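Local coordinates for protein PPR (Rhodospirillum centenum, PDB 1MZU) that senses light as the photoactive yellow protein domain of a longer protein that probably acts as a sensor histidine kinase, with 4'-hydroxycinnamic acid as its chromophore, at residues A[78-83]-A[99-104]. Numbering follows the deposited sequence.
Sequences PAFSGR and FVFDFQ. With HC4 (4'-hydroxycinnamic acid), chain D.
F80, on helix 78-89, drives the edge of its ring into the face of F99 on strand 94-102, a T-shaped pair that begins a row of rings running by direct contacts from the helix to the chromophore. Its CD2 sits over the middle of the F99 ring, 3.9 Å from F99 CE2, and the two planes stand at 87°. Both phenylalanines hold CG anti to the backbone N (chi1 -153° in F80, -151° in F99), which, with each CB already directed across the contact, carries the two rings into it. F80 CE2, next to CD2, lies 4.0 Å from F101 CE1, an oblique apolar contact. F101 then gives a ring face to the chromophore, whose C6' lies over the centre of that ring, while F101 CD1 comes within 3.7 Å of C2 of the chromophore. F103 instead meets the chromophore with its edge, F103 CE2 standing 3.5 Å from C1'. Replacing F101 by an alanine would probably open a gap between F80 CE2 and the chromophore, the ring face against C6' being lost. I112 and M114 of strand 107-116 also touch F80. In this PAS domain, helix 78-89 thus packs on strand 94-102 through phenylalanine rings, with F101 and F103 lining the 4'-hydroxycinnamic acid pocket.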
ATOM      1  N   PRO A  78     -14.893   0.975   2.163  1.00 38.24           N
ATOM      2  CA  PRO A  78     -14.806  -0.150   3.109  1.00 38.26           C
ATOM      3  C   PRO A  78     -14.053  -1.398   2.629  1.00 33.54           C
ATOM      4  O   PRO A  78     -13.509  -2.138   3.447  1.00 33.56           O
ATOM      5  CB  PRO A  78     -16.269  -0.461   3.401  1.00 42.41           C
ATOM      6  CG  PRO A  78     -16.877   0.881   3.385  1.00 43.15           C
ATOM      7  CD  PRO A  78     -16.287   1.475   2.134  1.00 40.95           C
ATOM      8  N   ALA A  79     -13.975  -1.589   1.313  1.00 31.90           N
ATOM      9  CA  ALA A  79     -13.276  -2.739   0.732  1.00 30.62           C
ATOM     10  C   ALA A  79     -11.755  -2.657   0.874  1.00 32.44           C
ATOM     11  O   ALA A  79     -11.081  -3.680   0.840  1.00 32.94           O
ATOM     12  CB  ALA A  79     -13.646  -2.895  -0.741  1.00 30.69           C
ATOM     13  N   PHE A  80     -11.225  -1.446   1.044  1.00 32.16           N
ATOM     14  CA  PHE A  80      -9.779  -1.256   1.179  1.00 30.73           C
ATOM     15  C   PHE A  80      -9.377  -0.622   2.515  1.00 28.06           C
ATOM     16  O   PHE A  80      -8.728  -1.293   3.310  1.00 28.71           O
ATOM     17  CB  PHE A  80      -9.225  -0.450  -0.020  1.00 25.75           C
ATOM     18  CG  PHE A  80      -7.749  -0.715  -0.364  1.00 25.50           C
ATOM     19  CD1 PHE A  80      -6.724  -0.700   0.618  1.00 22.68           C
ATOM     20  CD2 PHE A  80      -7.372  -0.876  -1.707  1.00 25.69           C
ATOM     21  CE1 PHE A  80      -5.346  -0.830   0.263  1.00 20.58           C
ATOM     22  CE2 PHE A  80      -5.997  -1.007  -2.082  1.00 24.45           C
ATOM     23  CZ  PHE A  80      -4.982  -0.980  -1.085  1.00 23.79           C
ATOM     24  N   SER A  81      -9.714   0.655   2.744  1.00 27.28           N
ATOM     25  CA  SER A  81      -9.340   1.341   3.995  1.00 26.49           C
ATOM     26  C   SER A  81     -10.069   0.804   5.201  1.00 26.93           C
ATOM     27  O   SER A  81      -9.506   0.764   6.293  1.00 28.20           O
ATOM     28  CB  SER A  81      -9.521   2.872   3.916  1.00 30.31           C
ATOM     29  OG  SER A  81     -10.882   3.249   3.840  1.00 25.96           O
ATOM     30  N   GLY A  82     -11.308   0.349   4.981  1.00 28.81           N
ATOM     31  CA  GLY A  82     -12.117  -0.234   6.046  1.00 28.09           C
ATOM     32  C   GLY A  82     -11.467  -1.529   6.510  1.00 28.04           C
ATOM     33  O   GLY A  82     -11.334  -1.758   7.710  1.00 27.80           O
ATOM     34  N   ARG A  83     -10.991  -2.327   5.547  1.00 27.09           N
ATOM     35  CA  ARG A  83     -10.294  -3.598   5.810  1.00 30.45           C
ATOM     36  C   ARG A  83      -8.985  -3.344   6.566  1.00 28.83           C
ATOM     37  O   ARG A  83      -8.609  -4.115   7.449  1.00 29.00           O
ATOM     38  CB  ARG A  83      -9.994  -4.316   4.498  1.00 27.26           C
ATOM     39  CG  ARG A  83     -10.710  -5.633   4.344  1.00 42.22           C
ATOM     40  CD  ARG A  83     -10.656  -6.087   2.921  1.00 39.02           C
ATOM     41  NE  ARG A  83     -11.267  -7.387   2.691  1.00 40.14           N
ATOM     42  CZ  ARG A  83     -11.863  -7.734   1.551  1.00 41.92           C
ATOM     43  NH1 ARG A  83     -11.952  -6.869   0.542  1.00 42.93           N
ATOM     44  NH2 ARG A  83     -12.292  -8.975   1.384  1.00 41.87           N
ATOM     45  N   PHE A  99      -8.772  -5.545  -6.852  1.00 39.94           N
ATOM     46  CA  PHE A  99      -9.053  -4.110  -6.861  1.00 40.23           C
ATOM     47  C   PHE A  99      -8.654  -3.486  -8.190  1.00 40.00           C
ATOM     48  O   PHE A  99      -7.902  -4.077  -8.964  1.00 37.25           O
ATOM     49  CB  PHE A  99      -8.264  -3.429  -5.725  1.00 39.75           C
ATOM     50  CG  PHE A  99      -8.927  -2.198  -5.178  1.00 36.32           C
ATOM     51  CD1 PHE A  99     -10.067  -2.314  -4.372  1.00 33.67           C
ATOM     52  CD2 PHE A  99      -8.444  -0.914  -5.503  1.00 36.39           C
ATOM     53  CE1 PHE A  99     -10.730  -1.168  -3.894  1.00 38.29           C
ATOM     54  CE2 PHE A  99      -9.096   0.249  -5.037  1.00 33.11           C
ATOM     55  CZ  PHE A  99     -10.243   0.124  -4.229  1.00 36.74           C
ATOM     56  N   VAL A 100      -9.159  -2.280  -8.431  1.00 40.58           N
ATOM     57  CA  VAL A 100      -8.867  -1.535  -9.649  1.00 42.19           C
ATOM     58  C   VAL A 100      -8.504  -0.090  -9.272  1.00 44.38           C
ATOM     59  O   VAL A 100      -9.243   0.578  -8.540  1.00 45.97           O
ATOM     60  CB  VAL A 100     -10.053  -1.641 -10.691  1.00 43.67           C
ATOM     61  CG1 VAL A 100     -11.339  -0.975 -10.186  1.00 47.02           C
ATOM     62  CG2 VAL A 100      -9.647  -1.079 -12.039  1.00 45.05           C
ATOM     63  N   PHE A 101      -7.310   0.330  -9.684  1.00 45.74           N
ATOM     64  CA  PHE A 101      -6.805   1.675  -9.430  1.00 47.85           C
ATOM     65  C   PHE A 101      -7.230   2.648 -10.531  1.00 52.05           C
ATOM     66  O   PHE A 101      -6.885   2.463 -11.709  1.00 51.63           O
ATOM     67  CB  PHE A 101      -5.279   1.659  -9.274  1.00 42.72           C
ATOM     68  CG  PHE A 101      -4.807   1.200  -7.920  1.00 39.92           C
ATOM     69  CD1 PHE A 101      -5.611   1.396  -6.779  1.00 38.80           C
ATOM     70  CD2 PHE A 101      -3.555   0.566  -7.769  1.00 38.35           C
ATOM     71  CE1 PHE A 101      -5.188   0.967  -5.498  1.00 40.55           C
ATOM     72  CE2 PHE A 101      -3.113   0.128  -6.487  1.00 38.45           C
ATOM     73  CZ  PHE A 101      -3.944   0.333  -5.346  1.00 35.50           C
ATOM     74  N   ASP A 102      -7.994   3.672 -10.132  1.00 56.40           N
ATOM     75  CA  ASP A 102      -8.523   4.698 -11.040  1.00 60.06           C
ATOM     76  C   ASP A 102      -7.577   5.887 -11.236  1.00 62.11           C
ATOM     77  O   ASP A 102      -7.747   6.960 -10.627  1.00 63.49           O
ATOM     78  CB  ASP A 102      -9.894   5.181 -10.543  1.00 61.96           C
ATOM     79  CG  ASP A 102     -10.713   5.851 -11.632  1.00 65.43           C
ATOM     80  OD1 ASP A 102     -10.876   5.242 -12.720  1.00 67.23           O
ATOM     81  OD2 ASP A 102     -11.196   6.981 -11.396  1.00 65.55           O
ATOM     82  N   PHE A 103      -6.600   5.688 -12.118  1.00 63.42           N
ATOM     83  CA  PHE A 103      -5.607   6.707 -12.445  1.00 64.86           C
ATOM     84  C   PHE A 103      -6.147   7.686 -13.480  1.00 64.26           C
ATOM     85  O   PHE A 103      -7.269   7.528 -13.953  1.00 66.13           O
ATOM     86  CB  PHE A 103      -4.316   6.044 -12.946  1.00 66.55           C
ATOM     87  CG  PHE A 103      -3.582   5.246 -11.893  1.00 69.03           C
ATOM     88  CD1 PHE A 103      -2.708   4.201 -12.261  1.00 70.07           C
ATOM     89  CD2 PHE A 103      -3.739   5.544 -10.523  1.00 69.71           C
ATOM     90  CE1 PHE A 103      -1.995   3.458 -11.266  1.00 70.33           C
ATOM     91  CE2 PHE A 103      -3.043   4.821  -9.531  1.00 70.32           C
ATOM     92  CZ  PHE A 103      -2.168   3.776  -9.894  1.00 69.51           C
ATOM     93  N   GLN A 104      -5.335   8.676 -13.845  1.00 63.80           N
ATOM     94  CA  GLN A 104      -5.714   9.701 -14.820  1.00 63.82           C
ATOM     95  C   GLN A 104      -5.920   9.143 -16.229  1.00 64.59           C
ATOM     96  O   GLN A 104      -6.872   9.513 -16.919  1.00 63.94           O
ATOM     97  CB  GLN A 104      -4.651  10.806 -14.856  1.00 63.80           C
ATOM     98  CG  GLN A 104      -4.402  11.459 -13.511  1.00 64.42           C
ATOM     99  CD  GLN A 104      -3.666  12.768 -13.621  1.00 64.86           C
ATOM    100  OE1 GLN A 104      -2.438  12.799 -13.680  1.00 65.82           O
ATOM    101  NE2 GLN A 104      -4.413  13.866 -13.624  1.00 66.43           N
TER
HETATM  102  C1  HC4 D 130      -6.485   5.696  -5.968  1.00 39.21           C
HETATM  103  O1  HC4 D 130      -6.640   6.929  -5.686  1.00 32.92           O
HETATM  104  C2  HC4 D 130      -5.209   5.046  -6.127  1.00 34.15           C
HETATM  105  C3  HC4 D 130      -4.066   5.723  -6.143  1.00 36.32           C
HETATM  106  C1' HC4 D 130      -2.758   5.148  -6.008  1.00 34.98           C
HETATM  107  C2' HC4 D 130      -1.588   6.033  -6.033  1.00 36.06           C
HETATM  108  C3' HC4 D 130      -0.298   5.499  -5.811  1.00 35.68           C
HETATM  109  C4' HC4 D 130      -0.154   4.117  -5.496  1.00 33.91           C
HETATM  110  C5' HC4 D 130      -1.288   3.266  -5.468  1.00 33.12           C
HETATM  111  C6' HC4 D 130      -2.557   3.794  -5.700  1.00 31.66           C
HETATM  112  O4' HC4 D 130       1.030   3.587  -5.275  1.00 30.26           O